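Local coordinates for protein B (Streptococcus agalactiae, PDB 5H6I) that permeabilizes membranes as a secreted pore-forming toxin, the CAMP factor, and is also classed among the bacterial proteins that bind the Fc region of IgG, at residues A[62-67]-A[122-127]; A[103-108]-A[129-134]; A[176-181]-A[225-230]; A[118-123]-A[164-169]; A[96-101]-A[136-141]. All blocks are in the same frame, centred on the assembly; numbering follows the deposited sequence.

Overall arrangement
Contacts 1, 2 and 5 all hold helix 121-139, and contact 4 holds the start of that helix. Contacts 2 and 5 pair it with helix 93-115 at two levels, about 11 Å apart between centres: contact 2 is buried and purely apolar, while contact 5, at the C-terminal end of the helix, is partly buried and governed by one arginine. Contact 1, also buried, brings in the turn before helix 65-84 through a tyrosine-asparagine bond. Contact 4 is a surface meeting of extended backbone, rich in hydrogen bonds. Contact 3 belongs to the separate group of C-terminal helices. It touches contact 4 by packing and contact 1 through D63 and Y177.

Contact 1 (A[62-67]-A[122-127]); sequences TDYEKP and QANIDM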
# COMPACT_ATOMS: atom_id res chain seq x y z
N THR A 62 -2.03 -3.22 -8.02
CA THR A 62 -0.67 -3.69 -7.83
C THR A 62 -0.68 -5.14 -7.34
O THR A 62 -1.73 -5.78 -7.26
CB THR A 62 0.08 -2.78 -6.86
OG1 THR A 62 -0.24 -3.14 -5.51
CG2 THR A 62 -0.30 -1.32 -7.09
N ASP A 63 0.51 -5.65 -7.01
CA ASP A 63 0.63 -6.98 -6.43
C ASP A 63 0.16 -7.05 -4.99
O ASP A 63 0.12 -8.14 -4.42
CB ASP A 63 2.08 -7.46 -6.52
CG ASP A 63 2.60 -7.48 -7.95
OD1 ASP A 63 2.15 -8.34 -8.73
OD2 ASP A 63 3.45 -6.63 -8.28
N TYR A 64 -0.20 -5.91 -4.39
CA TYR A 64 -0.67 -5.86 -3.01
C TYR A 64 -2.14 -5.49 -2.91
O TYR A 64 -2.62 -5.20 -1.81
CB TYR A 64 0.18 -4.87 -2.21
CG TYR A 64 1.67 -5.09 -2.35
CD1 TYR A 64 2.34 -5.99 -1.53
CD2 TYR A 64 2.40 -4.41 -3.31
CE1 TYR A 64 3.70 -6.20 -1.66
CE2 TYR A 64 3.76 -4.61 -3.45
CZ TYR A 64 4.40 -5.50 -2.62
OH TYR A 64 5.76 -5.71 -2.76
N GLU A 65 -2.88 -5.50 -4.02
CA GLU A 65 -4.30 -5.17 -3.96
C GLU A 65 -5.09 -6.30 -3.32
O GLU A 65 -5.83 -6.08 -2.35
CB GLU A 65 -4.83 -4.87 -5.36
CG GLU A 65 -6.32 -4.60 -5.41
CD GLU A 65 -6.91 -4.80 -6.80
OE1 GLU A 65 -6.65 -3.96 -7.68
OE2 GLU A 65 -7.63 -5.80 -7.00
N LYS A 66 -4.95 -7.51 -3.84
CA LYS A 66 -5.64 -8.68 -3.30
C LYS A 66 -5.09 -9.10 -1.93
O LYS A 66 -5.88 -9.50 -1.07
CB LYS A 66 -5.58 -9.85 -4.28
CG LYS A 66 -6.60 -10.93 -4.00
CD LYS A 66 -7.98 -10.54 -4.50
CE LYS A 66 -9.03 -11.52 -4.02
NZ LYS A 66 -9.31 -11.35 -2.56
N PRO A 67 -3.77 -9.05 -1.69
CA PRO A 67 -3.29 -9.36 -0.34
C PRO A 67 -3.91 -8.51 0.76
O PRO A 67 -4.34 -9.05 1.79
CB PRO A 67 -1.78 -9.14 -0.46
CG PRO A 67 -1.47 -9.49 -1.86
CD PRO A 67 -2.66 -9.01 -2.66
N GLN A 122 9.75 -8.07 -10.64
CA GLN A 122 9.82 -9.33 -9.89
C GLN A 122 9.91 -9.11 -8.39
O GLN A 122 9.47 -9.96 -7.62
CB GLN A 122 11.00 -10.16 -10.38
CG GLN A 122 10.89 -11.64 -10.05
CD GLN A 122 9.63 -12.26 -10.63
OE1 GLN A 122 9.29 -12.02 -11.79
NE2 GLN A 122 8.95 -13.07 -9.83
N ALA A 123 10.48 -7.98 -7.95
CA ALA A 123 10.63 -7.74 -6.52
C ALA A 123 9.28 -7.62 -5.84
O ALA A 123 9.02 -8.29 -4.83
CB ALA A 123 11.47 -6.48 -6.29
N ASN A 124 8.40 -6.78 -6.37
CA ASN A 124 7.07 -6.64 -5.79
C ASN A 124 6.21 -7.87 -6.05
O ASN A 124 5.35 -8.21 -5.23
CB ASN A 124 6.38 -5.39 -6.33
CG ASN A 124 6.80 -4.14 -5.58
OD1 ASN A 124 6.77 -4.10 -4.35
ND2 ASN A 124 7.17 -3.10 -6.32
N ILE A 125 6.42 -8.55 -7.18
CA ILE A 125 5.67 -9.76 -7.48
C ILE A 125 6.01 -10.86 -6.48
O ILE A 125 5.12 -11.50 -5.92
CB ILE A 125 5.93 -10.21 -8.93
CG1 ILE A 125 5.14 -9.35 -9.92
CG2 ILE A 125 5.58 -11.68 -9.11
CD1 ILE A 125 5.32 -9.77 -11.36
N ASP A 126 7.30 -11.08 -6.25
CA ASP A 126 7.71 -12.13 -5.32
C ASP A 126 7.31 -11.80 -3.89
O ASP A 126 6.90 -12.68 -3.13
CB ASP A 126 9.22 -12.36 -5.42
CG ASP A 126 9.63 -13.00 -6.73
OD1 ASP A 126 8.74 -13.48 -7.46
OD2 ASP A 126 10.84 -13.02 -7.03
N MET A 127 7.41 -10.52 -3.51
CA MET A 127 7.08 -10.14 -2.14
C MET A 127 5.58 -10.14 -1.90
O MET A 127 5.12 -10.54 -0.82
CB MET A 127 7.68 -8.76 -1.83
CG MET A 127 8.24 -8.66 -0.43
SD MET A 127 7.05 -7.96 0.72
CE MET A 127 7.05 -6.25 0.17
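Y64 reaches across to helix 121-139 and donates its hydroxyl proton to the side-chain amide of N124. Y64 OH sits 2.5 Å from N124 OD1, very short for such a bond, so little should be read into the exact length. OD1 comes up to the edge of the tyrosine ring, near its plane, while the amide stands almost upright against the ring, the two planes 87° apart. The OG of S112, on helix 93-115, hydrogen-bonds to the same OD1, so this buried oxygen meets two hydroxyls. What presents the tyrosine is a type I beta turn from T62 to E65, combined with an ST turn in which T62 OG1 accepts from Y64 N at 3.0 Å; Y64 itself is the N-cap residue of helix 65-84. Van der Waals contacts flank the polar pair. On the apolar side M127, its chain bent at chi2 (-95°) and again at chi3 (-72°), curls its methyl back so that CE lies 3.8 Å from Y64 CE1, approaching the ring obliquely. D63 touches the helix backbone and a branched side chain: D63 CB lies 3.6 Å from N124 O, and D63 OD1 is 3.4 Å from I125 CG1. Its carboxylate finds its polar partner elsewhere, as OD2 hydrogen-bonds to the hydroxyl of Y177.

Contact 2 (A[103-108]-A[129-134]); sequences TDVIEA and FGITKL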
# COMPACT_ATOMS: atom_id res chain seq x y z
N THR A 103 0.45 -7.09 11.91
CA THR A 103 1.42 -6.00 11.93
C THR A 103 2.59 -6.29 11.00
O THR A 103 3.10 -5.38 10.34
CB THR A 103 1.91 -5.77 13.36
OG1 THR A 103 0.80 -5.43 14.20
CG2 THR A 103 2.93 -4.65 13.41
N ASP A 104 3.01 -7.55 10.92
CA ASP A 104 4.05 -7.93 9.97
C ASP A 104 3.54 -7.82 8.53
O ASP A 104 4.33 -7.51 7.62
CB ASP A 104 4.54 -9.35 10.25
CG ASP A 104 5.24 -9.46 11.59
OD1 ASP A 104 6.35 -8.91 11.74
OD2 ASP A 104 4.67 -10.10 12.51
N VAL A 105 2.25 -8.06 8.31
CA VAL A 105 1.67 -7.84 6.99
C VAL A 105 1.75 -6.36 6.62
O VAL A 105 2.21 -6.00 5.53
CB VAL A 105 0.22 -8.35 6.95
CG1 VAL A 105 -0.52 -7.76 5.75
CG2 VAL A 105 0.19 -9.87 6.90
N ILE A 106 1.30 -5.49 7.53
CA ILE A 106 1.32 -4.05 7.27
C ILE A 106 2.76 -3.57 7.10
O ILE A 106 3.05 -2.76 6.21
CB ILE A 106 0.60 -3.30 8.39
CG1 ILE A 106 -0.86 -3.75 8.49
CG2 ILE A 106 0.67 -1.79 8.17
CD1 ILE A 106 -1.58 -3.25 9.72
N GLU A 107 3.67 -4.06 7.94
CA GLU A 107 5.06 -3.62 7.87
C GLU A 107 5.70 -4.01 6.54
O GLU A 107 6.53 -3.27 6.00
CB GLU A 107 5.86 -4.19 9.04
CG GLU A 107 6.06 -3.22 10.18
CD GLU A 107 6.41 -3.92 11.48
OE1 GLU A 107 6.01 -3.42 12.55
OE2 GLU A 107 7.08 -4.97 11.43
N ALA A 108 5.33 -5.17 6.00
CA ALA A 108 5.86 -5.59 4.71
C ALA A 108 5.34 -4.71 3.58
O ALA A 108 6.05 -4.48 2.60
CB ALA A 108 5.53 -7.05 4.45
N PHE A 129 3.63 -12.16 -3.26
CA PHE A 129 3.34 -13.58 -3.10
C PHE A 129 3.60 -14.05 -1.68
O PHE A 129 2.87 -14.90 -1.15
CB PHE A 129 4.17 -14.39 -4.10
CG PHE A 129 3.71 -15.81 -4.27
CD1 PHE A 129 2.50 -16.09 -4.86
CD2 PHE A 129 4.51 -16.86 -3.85
CE1 PHE A 129 2.08 -17.40 -5.03
CE2 PHE A 129 4.10 -18.17 -4.01
CZ PHE A 129 2.88 -18.44 -4.60
N GLY A 130 4.63 -13.50 -1.03
CA GLY A 130 4.92 -13.88 0.34
C GLY A 130 3.90 -13.35 1.33
O GLY A 130 3.51 -14.06 2.26
N ILE A 131 3.46 -12.11 1.14
CA ILE A 131 2.42 -11.55 2.00
C ILE A 131 1.13 -12.34 1.83
O ILE A 131 0.38 -12.55 2.80
CB ILE A 131 2.22 -10.06 1.71
CG1 ILE A 131 3.54 -9.30 1.83
CG2 ILE A 131 1.18 -9.46 2.65
CD1 ILE A 131 3.42 -7.82 1.57
N THR A 132 0.85 -12.79 0.61
CA THR A 132 -0.30 -13.65 0.37
C THR A 132 -0.19 -14.94 1.19
O THR A 132 -1.15 -15.37 1.82
CB THR A 132 -0.43 -13.97 -1.12
OG1 THR A 132 -0.89 -12.80 -1.82
CG2 THR A 132 -1.40 -15.11 -1.35
N LYS A 133 1.00 -15.56 1.18
CA LYS A 133 1.20 -16.77 1.96
C LYS A 133 1.04 -16.52 3.45
O LYS A 133 0.64 -17.42 4.19
CB LYS A 133 2.59 -17.35 1.67
CG LYS A 133 2.59 -18.45 0.61
CD LYS A 133 3.83 -18.39 -0.26
CE LYS A 133 5.07 -18.82 0.50
NZ LYS A 133 6.29 -18.81 -0.35
N LEU A 134 1.35 -15.30 3.91
CA LEU A 134 1.20 -14.99 5.33
C LEU A 134 -0.26 -14.81 5.70
O LEU A 134 -0.73 -15.37 6.70
CB LEU A 134 2.01 -13.75 5.68
CG LEU A 134 1.93 -13.28 7.14
CD1 LEU A 134 2.18 -14.45 8.08
CD2 LEU A 134 2.92 -12.16 7.40
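V105 and A108 on helix 93-115 meet I131 and L134 on helix 121-139 through methyl groups, with no hydrogen bond between the two segments. The helices run antiparallel, at 168° between their directions, and their axes come within 10.3 Å of each other. V105 serves both opposing residues by splitting its branches. V105 CG1 lies anti to the backbone N (chi1 163°) and touches I131 CG2 at 3.9 Å; V105 CG2, beside the backbone N, points across to the facing helix and packs 3.6 Å from L134 CD2. The valine and each of its partners meet at a slant, neither stacked alongside nor square-on. I131 is likewise divided: while CG2 meets the valine, the other branch extends outward, chi2 being -179°, until I131 CD1 reaches A108 CB at 3.7 Å. A108 and I131 both aim their CB atoms at the facing helix, and the extended isoleucine ends against the short alanine. L134 also points across, and beyond V105 its CD2 brushes D104 CB at 4.3 Å. V105 and A108 touch helix 121-139 beyond this segment too, at V135, I138 and M127. Helix 145-163 closes one flank, where V152 touches both D104 and L134, while I106, turned away from helix 121-139, packs on helix 35-58.

Contact 3 (A[176-181]-A[225-230]); sequences IYTKSK and VTVQQV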
# COMPACT_ATOMS: atom_id res chain seq x y z
N ILE A 176 3.84 0.12 -12.54
CA ILE A 176 2.82 0.88 -11.82
C ILE A 176 3.41 1.54 -10.58
O ILE A 176 2.96 2.62 -10.17
CB ILE A 176 1.62 -0.04 -11.47
CG1 ILE A 176 0.53 0.75 -10.74
CG2 ILE A 176 2.08 -1.24 -10.65
CD1 ILE A 176 -0.75 -0.02 -10.55
N TYR A 177 4.43 0.92 -9.98
CA TYR A 177 5.09 1.53 -8.83
C TYR A 177 5.90 2.76 -9.25
O TYR A 177 6.03 3.70 -8.46
CB TYR A 177 5.98 0.50 -8.14
CG TYR A 177 5.28 -0.81 -7.89
CD1 TYR A 177 4.51 -1.01 -6.75
CD2 TYR A 177 5.38 -1.86 -8.80
CE1 TYR A 177 3.86 -2.21 -6.52
CE2 TYR A 177 4.73 -3.06 -8.58
CZ TYR A 177 3.97 -3.23 -7.44
OH TYR A 177 3.33 -4.42 -7.22
N THR A 178 6.44 2.76 -10.47
CA THR A 178 7.13 3.94 -10.97
C THR A 178 6.17 5.11 -11.12
O THR A 178 6.51 6.26 -10.82
CB THR A 178 7.81 3.63 -12.30
OG1 THR A 178 8.56 2.42 -12.19
CG2 THR A 178 8.75 4.77 -12.69
N LYS A 179 4.95 4.84 -11.59
CA LYS A 179 3.94 5.87 -11.79
C LYS A 179 3.26 6.30 -10.50
O LYS A 179 2.39 7.18 -10.54
CB LYS A 179 2.89 5.39 -12.79
CG LYS A 179 3.45 5.13 -14.18
CD LYS A 179 2.43 4.44 -15.07
CE LYS A 179 2.93 4.33 -16.50
NZ LYS A 179 1.95 3.66 -17.38
N SER A 180 3.62 5.71 -9.36
CA SER A 180 3.05 6.13 -8.09
C SER A 180 3.45 7.56 -7.76
O SER A 180 2.67 8.32 -7.18
CB SER A 180 3.47 5.18 -6.97
OG SER A 180 2.88 5.55 -5.74
N LYS A 181 4.68 7.95 -8.12
CA LYS A 181 5.13 9.32 -7.87
C LYS A 181 4.40 10.31 -8.77
O LYS A 181 4.03 11.40 -8.32
CB LYS A 181 6.64 9.42 -8.06
CG LYS A 181 7.42 8.21 -7.58
CD LYS A 181 7.20 7.95 -6.10
CE LYS A 181 7.66 6.55 -5.72
NZ LYS A 181 7.11 5.52 -6.64
N VAL A 225 5.29 3.98 -21.67
CA VAL A 225 6.22 5.03 -21.29
C VAL A 225 7.35 4.44 -20.46
O VAL A 225 7.17 3.46 -19.71
CB VAL A 225 5.51 6.16 -20.52
CG1 VAL A 225 4.66 7.00 -21.47
CG2 VAL A 225 4.67 5.59 -19.39
N THR A 226 8.54 5.02 -20.58
CA THR A 226 9.70 4.55 -19.86
C THR A 226 9.79 5.23 -18.50
O THR A 226 9.03 6.15 -18.17
CB THR A 226 10.97 4.81 -20.67
OG1 THR A 226 11.06 6.20 -20.99
CG2 THR A 226 10.96 4.00 -21.96
N VAL A 227 10.75 4.76 -17.69
CA VAL A 227 11.00 5.39 -16.39
C VAL A 227 11.42 6.85 -16.60
O VAL A 227 11.06 7.73 -15.81
CB VAL A 227 12.07 4.59 -15.62
CG1 VAL A 227 12.54 5.37 -14.39
CG2 VAL A 227 11.51 3.24 -15.21
N GLN A 228 12.17 7.12 -17.67
CA GLN A 228 12.58 8.49 -17.97
C GLN A 228 11.37 9.36 -18.28
O GLN A 228 11.23 10.46 -17.73
CB GLN A 228 13.56 8.49 -19.14
CG GLN A 228 15.00 8.71 -18.75
CD GLN A 228 15.81 9.36 -19.85
OE1 GLN A 228 16.11 10.55 -19.80
NE2 GLN A 228 16.16 8.58 -20.87
N GLN A 229 10.47 8.88 -19.15
CA GLN A 229 9.31 9.67 -19.54
C GLN A 229 8.41 9.99 -18.35
O GLN A 229 7.73 11.02 -18.35
CB GLN A 229 8.52 8.95 -20.62
CG GLN A 229 9.23 8.88 -21.97
CD GLN A 229 8.55 7.92 -22.93
OE1 GLN A 229 8.62 6.70 -22.75
NE2 GLN A 229 7.90 8.46 -23.95
N VAL A 230 8.40 9.13 -17.34
CA VAL A 230 7.63 9.42 -16.13
C VAL A 230 8.30 10.52 -15.33
O VAL A 230 7.63 11.39 -14.76
CB VAL A 230 7.43 8.13 -15.30
CG1 VAL A 230 6.93 8.46 -13.90
CG2 VAL A 230 6.47 7.19 -16.01
O HOH W 1 4.80 2.21 -18.34
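T178 holds OG1 beside its backbone N (chi1 -48°), which swings the CG2 methyl out toward V227, while K179 is fully extended beyond CG and so reaches as far as V225. The T178 and V227 side chains cross at about a right angle, with T178 CG2 4.0 Å from V227 CG2. One turn further along, V230 slots against the backbone of the same threonine, V230 CG1 lying 3.8 Å from T178 O. The other branch of V230 faces the root of the lysine, K179 CG being 4.1 Å from V230 CG2. K179 CE packs 3.6 Å from V225 CG2, so the lysine slides its aliphatic length over two valines before its ammonium group reaches its acceptors, chiefly the backbone oxygens of Q220 and N222. A water also sits between NZ and V225 O, but the link to the lysine is weak. The hydroxyl of T178 pairs with that of T175. On the opposing side T226 and Q229 form a capping box: T226 N, at 2.7 Å, and T226 OG1, at 3.0 Å, both donate to Q229 OE1 from opposite faces of its plane, and Q229 N returns a weak bond to T226 OG1. The contact joins the residues leading into helix 179-196 to the capped start of helix 227-245, within the set of three C-terminal helices that helix 203-220 completes.

Contact 4 (A[118-123]-A[164-169]); sequences NKVSQA and TYPDLK
K119 NZ is gripped by Y165 O at 2.6 Å, and more weakly by D167 OD1 at 3.3 Å in a salt bridge; L163 O adds a third acceptor. The lysine gets there by bending at chi2 (-62°), so that the chain, which leaves the backbone heading away from 164-169, turns back toward it. The backbones bind as well. L168 N donates to N118 O at 2.8 Å and V120 N to P166 O at 3.2 Å, and D167 CA adds a CA-H...O contact to N118 O. V120 spreads its two methyls over the opposing chain, V120 CG2 toward P166 CD and V120 CG1 4.1 Å from L168 CD2. L168 in turn lays CD1 against the backbone, 3.3 Å from K119 O. Where the first segment becomes helical, the ring of Y165 comes in close: its CD2 lies 3.6 Å from A123 CB, and the backbone carbon of Q122 is at the ring edge. The tyrosine hydroxyl then hydrogen-bonds to D126, one turn along helix 121-139. The bond pattern is that of an isolated antiparallel beta bridge, K119 and D167 being a non-hydrogen-bonded pair, formed between two extended stretches in an otherwise helical protein: the lead-in to helix 121-139 and the linker after helix 145-163.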
# COMPACT_ATOMS: atom_id res chain seq x y z
N ASN A 118 11.73 1.50 -7.18
CA ASN A 118 12.66 1.53 -8.30
C ASN A 118 13.06 0.14 -8.77
O ASN A 118 13.86 0.02 -9.71
CB ASN A 118 13.92 2.32 -7.94
CG ASN A 118 13.61 3.74 -7.50
OD1 ASN A 118 12.59 4.30 -7.88
ND2 ASN A 118 14.49 4.32 -6.70
N LYS A 119 12.54 -0.92 -8.15
CA LYS A 119 12.94 -2.27 -8.50
C LYS A 119 12.22 -2.75 -9.76
O LYS A 119 11.23 -2.17 -10.21
CB LYS A 119 12.64 -3.23 -7.34
CG LYS A 119 13.50 -3.00 -6.11
CD LYS A 119 14.97 -3.22 -6.42
CE LYS A 119 15.83 -2.98 -5.19
NZ LYS A 119 17.28 -3.14 -5.50
N VAL A 120 12.74 -3.84 -10.32
CA VAL A 120 12.09 -4.51 -11.44
C VAL A 120 10.80 -5.14 -10.92
O VAL A 120 10.60 -5.25 -9.70
CB VAL A 120 13.00 -5.56 -12.09
CG1 VAL A 120 14.14 -4.88 -12.83
CG2 VAL A 120 13.54 -6.52 -11.05
N SER A 121 9.93 -5.57 -11.83
CA SER A 121 8.61 -6.05 -11.43
C SER A 121 8.69 -7.27 -10.52
O SER A 121 7.80 -7.48 -9.69
CB SER A 121 7.78 -6.38 -12.68
OG SER A 121 7.66 -5.25 -13.52
N GLN A 122 9.75 -8.07 -10.64
CA GLN A 122 9.82 -9.33 -9.89
C GLN A 122 9.91 -9.11 -8.39
O GLN A 122 9.47 -9.96 -7.62
CB GLN A 122 11.00 -10.16 -10.38
CG GLN A 122 10.89 -11.64 -10.05
CD GLN A 122 9.63 -12.26 -10.63
OE1 GLN A 122 9.29 -12.02 -11.79
NE2 GLN A 122 8.95 -13.07 -9.83
N ALA A 123 10.48 -7.98 -7.95
CA ALA A 123 10.63 -7.74 -6.52
C ALA A 123 9.28 -7.62 -5.84
O ALA A 123 9.02 -8.29 -4.83
CB ALA A 123 11.47 -6.48 -6.29
N THR A 164 18.09 -6.92 -3.05
CA THR A 164 19.21 -7.18 -3.94
C THR A 164 18.79 -7.35 -5.40
O THR A 164 19.64 -7.64 -6.24
CB THR A 164 19.97 -8.43 -3.48
OG1 THR A 164 19.19 -9.60 -3.75
CG2 THR A 164 20.26 -8.36 -1.99
N TYR A 165 17.50 -7.19 -5.70
CA TYR A 165 17.04 -7.28 -7.08
C TYR A 165 17.51 -6.05 -7.86
O TYR A 165 17.76 -4.99 -7.28
CB TYR A 165 15.51 -7.38 -7.12
CG TYR A 165 14.96 -8.76 -6.79
CD1 TYR A 165 15.68 -9.65 -6.00
CD2 TYR A 165 13.72 -9.16 -7.26
CE1 TYR A 165 15.17 -10.90 -5.69
CE2 TYR A 165 13.21 -10.41 -6.96
CZ TYR A 165 13.94 -11.27 -6.18
OH TYR A 165 13.43 -12.52 -5.88
N PRO A 166 17.64 -6.17 -9.18
CA PRO A 166 18.13 -5.04 -9.97
C PRO A 166 17.11 -3.91 -10.04
O PRO A 166 15.90 -4.12 -10.03
CB PRO A 166 18.37 -5.64 -11.36
CG PRO A 166 18.29 -7.13 -11.18
CD PRO A 166 17.39 -7.35 -10.02
N ASP A 167 17.63 -2.68 -10.11
CA ASP A 167 16.80 -1.51 -10.32
C ASP A 167 16.42 -1.38 -11.79
O ASP A 167 17.04 -1.97 -12.67
CB ASP A 167 17.51 -0.24 -9.85
CG ASP A 167 17.68 -0.18 -8.35
OD1 ASP A 167 16.81 -0.72 -7.63
OD2 ASP A 167 18.68 0.42 -7.89
N LEU A 168 15.37 -0.61 -12.04
CA LEU A 168 14.94 -0.34 -13.41
C LEU A 168 15.88 0.66 -14.06
O LEU A 168 16.26 1.67 -13.46
CB LEU A 168 13.51 0.19 -13.43
CG LEU A 168 12.37 -0.80 -13.18
CD1 LEU A 168 11.10 -0.07 -12.78
CD2 LEU A 168 12.13 -1.66 -14.42
N LYS A 169 16.26 0.38 -15.31
CA LYS A 169 17.04 1.33 -16.07
C LYS A 169 16.16 2.51 -16.48
O LYS A 169 14.93 2.38 -16.57
CB LYS A 169 17.63 0.67 -17.32
CG LYS A 169 18.86 -0.18 -17.04
CD LYS A 169 19.35 -0.86 -18.32
CE LYS A 169 18.46 -2.03 -18.69
NZ LYS A 169 18.61 -3.17 -17.74

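Contact 5 (A[96-101]-A[136-141]); sequences GSRVEA and IRILDP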
# COMPACT_ATOMS: atom_id res chain seq x y z
N GLY A 96 -3.90 -14.45 19.20
CA GLY A 96 -2.94 -13.38 19.35
C GLY A 96 -1.84 -13.44 18.31
O GLY A 96 -1.39 -12.41 17.82
N SER A 97 -1.40 -14.66 17.98
CA SER A 97 -0.38 -14.82 16.95
C SER A 97 -0.88 -14.37 15.58
O SER A 97 -0.09 -13.93 14.74
CB SER A 97 0.09 -16.27 16.90
OG SER A 97 0.44 -16.74 18.19
N ARG A 98 -2.19 -14.48 15.34
CA ARG A 98 -2.76 -14.00 14.09
C ARG A 98 -2.86 -12.48 14.07
O ARG A 98 -2.65 -11.85 13.03
CB ARG A 98 -4.12 -14.64 13.85
CG ARG A 98 -4.09 -16.16 13.84
CD ARG A 98 -5.49 -16.76 13.77
NE ARG A 98 -5.45 -18.21 13.85
CZ ARG A 98 -5.21 -19.01 12.82
NH1 ARG A 98 -4.99 -18.50 11.61
NH2 ARG A 98 -5.19 -20.33 12.98
N VAL A 99 -3.18 -11.88 15.22
CA VAL A 99 -3.25 -10.42 15.30
C VAL A 99 -1.87 -9.81 15.15
O VAL A 99 -1.69 -8.79 14.47
CB VAL A 99 -3.92 -10.00 16.62
CG1 VAL A 99 -3.72 -8.51 16.87
CG2 VAL A 99 -5.41 -10.34 16.59
N GLU A 100 -0.86 -10.43 15.77
CA GLU A 100 0.51 -9.91 15.66
C GLU A 100 1.02 -10.02 14.23
O GLU A 100 1.71 -9.12 13.74
CB GLU A 100 1.43 -10.66 16.61
CG GLU A 100 1.16 -10.39 18.08
CD GLU A 100 1.79 -11.43 18.99
OE1 GLU A 100 2.15 -12.51 18.49
OE2 GLU A 100 1.92 -11.16 20.20
N ALA A 101 0.71 -11.12 13.54
CA ALA A 101 1.16 -11.30 12.17
C ALA A 101 0.54 -10.28 11.21
O ALA A 101 1.08 -10.07 10.12
CB ALA A 101 0.85 -12.72 11.69
N ILE A 136 -2.83 -16.00 4.25
CA ILE A 136 -3.51 -17.29 4.16
C ILE A 136 -3.38 -18.05 5.48
O ILE A 136 -4.35 -18.64 5.97
CB ILE A 136 -2.97 -18.11 2.98
CG1 ILE A 136 -3.53 -17.57 1.66
CG2 ILE A 136 -3.31 -19.58 3.13
CD1 ILE A 136 -2.94 -18.23 0.43
N ARG A 137 -2.19 -18.03 6.08
CA ARG A 137 -2.00 -18.68 7.37
C ARG A 137 -2.80 -17.98 8.46
O ARG A 137 -3.34 -18.64 9.36
CB ARG A 137 -0.51 -18.72 7.73
CG ARG A 137 0.36 -19.40 6.69
CD ARG A 137 0.55 -20.87 6.99
NE ARG A 137 1.89 -21.15 7.50
CZ ARG A 137 2.90 -21.58 6.75
NH1 ARG A 137 2.72 -21.79 5.46
NH2 ARG A 137 4.08 -21.81 7.30
N ILE A 138 -2.89 -16.65 8.41
CA ILE A 138 -3.68 -15.91 9.38
C ILE A 138 -5.15 -16.32 9.28
O ILE A 138 -5.85 -16.43 10.29
CB ILE A 138 -3.50 -14.40 9.18
CG1 ILE A 138 -2.03 -14.01 9.31
CG2 ILE A 138 -4.35 -13.62 10.17
CD1 ILE A 138 -1.78 -12.52 9.14
N LEU A 139 -5.63 -16.55 8.06
CA LEU A 139 -7.02 -16.95 7.86
C LEU A 139 -7.24 -18.44 8.13
O LEU A 139 -8.34 -18.83 8.51
CB LEU A 139 -7.46 -16.62 6.43
CG LEU A 139 -7.62 -15.15 6.07
CD1 LEU A 139 -7.43 -14.95 4.58
CD2 LEU A 139 -8.99 -14.65 6.49
N ASP A 140 -6.21 -19.25 7.94
CA ASP A 140 -6.33 -20.70 8.05
C ASP A 140 -6.64 -21.12 9.49
O ASP A 140 -5.81 -20.91 10.37
CB ASP A 140 -5.04 -21.37 7.58
CG ASP A 140 -5.19 -22.86 7.36
OD1 ASP A 140 -6.31 -23.38 7.52
OD2 ASP A 140 -4.18 -23.51 7.02
N PRO A 141 -7.81 -21.71 9.76
CA PRO A 141 -8.09 -22.17 11.13
C PRO A 141 -7.19 -23.31 11.57
O PRO A 141 -6.96 -23.49 12.77
CB PRO A 141 -9.56 -22.61 11.06
CG PRO A 141 -10.11 -21.99 9.80
CD PRO A 141 -8.95 -21.93 8.86
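Between 96-101 and 136-141 the CA atoms come nearest at R98 and I138, 5.2 Å apart. From there the arginine runs extended from CG to NE across the C-terminal end of helix 121-139, to set its guanidinium among the carbonyl oxygens at the helix end. R98 NH1 donates to I138 O at 2.6 Å from well above that carbonyl's plane, 63° out of it, and makes weaker bonds to R137 O and D140 O. R98 NH2 also reaches D140 O, a weak bond at 2.7 Å. These oxygens gather around the edge of the guanidinium. Behind this polar end, I138 CG2 covers R98 CB at 3.8 Å, and I138 CD1 rests 3.7 Å from A101 CB. A buried arginine thus has its charge met by main-chain carbonyls; since they lie where the negative end of a helix dipole falls, the positive charge is probably favoured there, and the one side chain ties helix 93-115 to the carbonyls of the last turn and of D140.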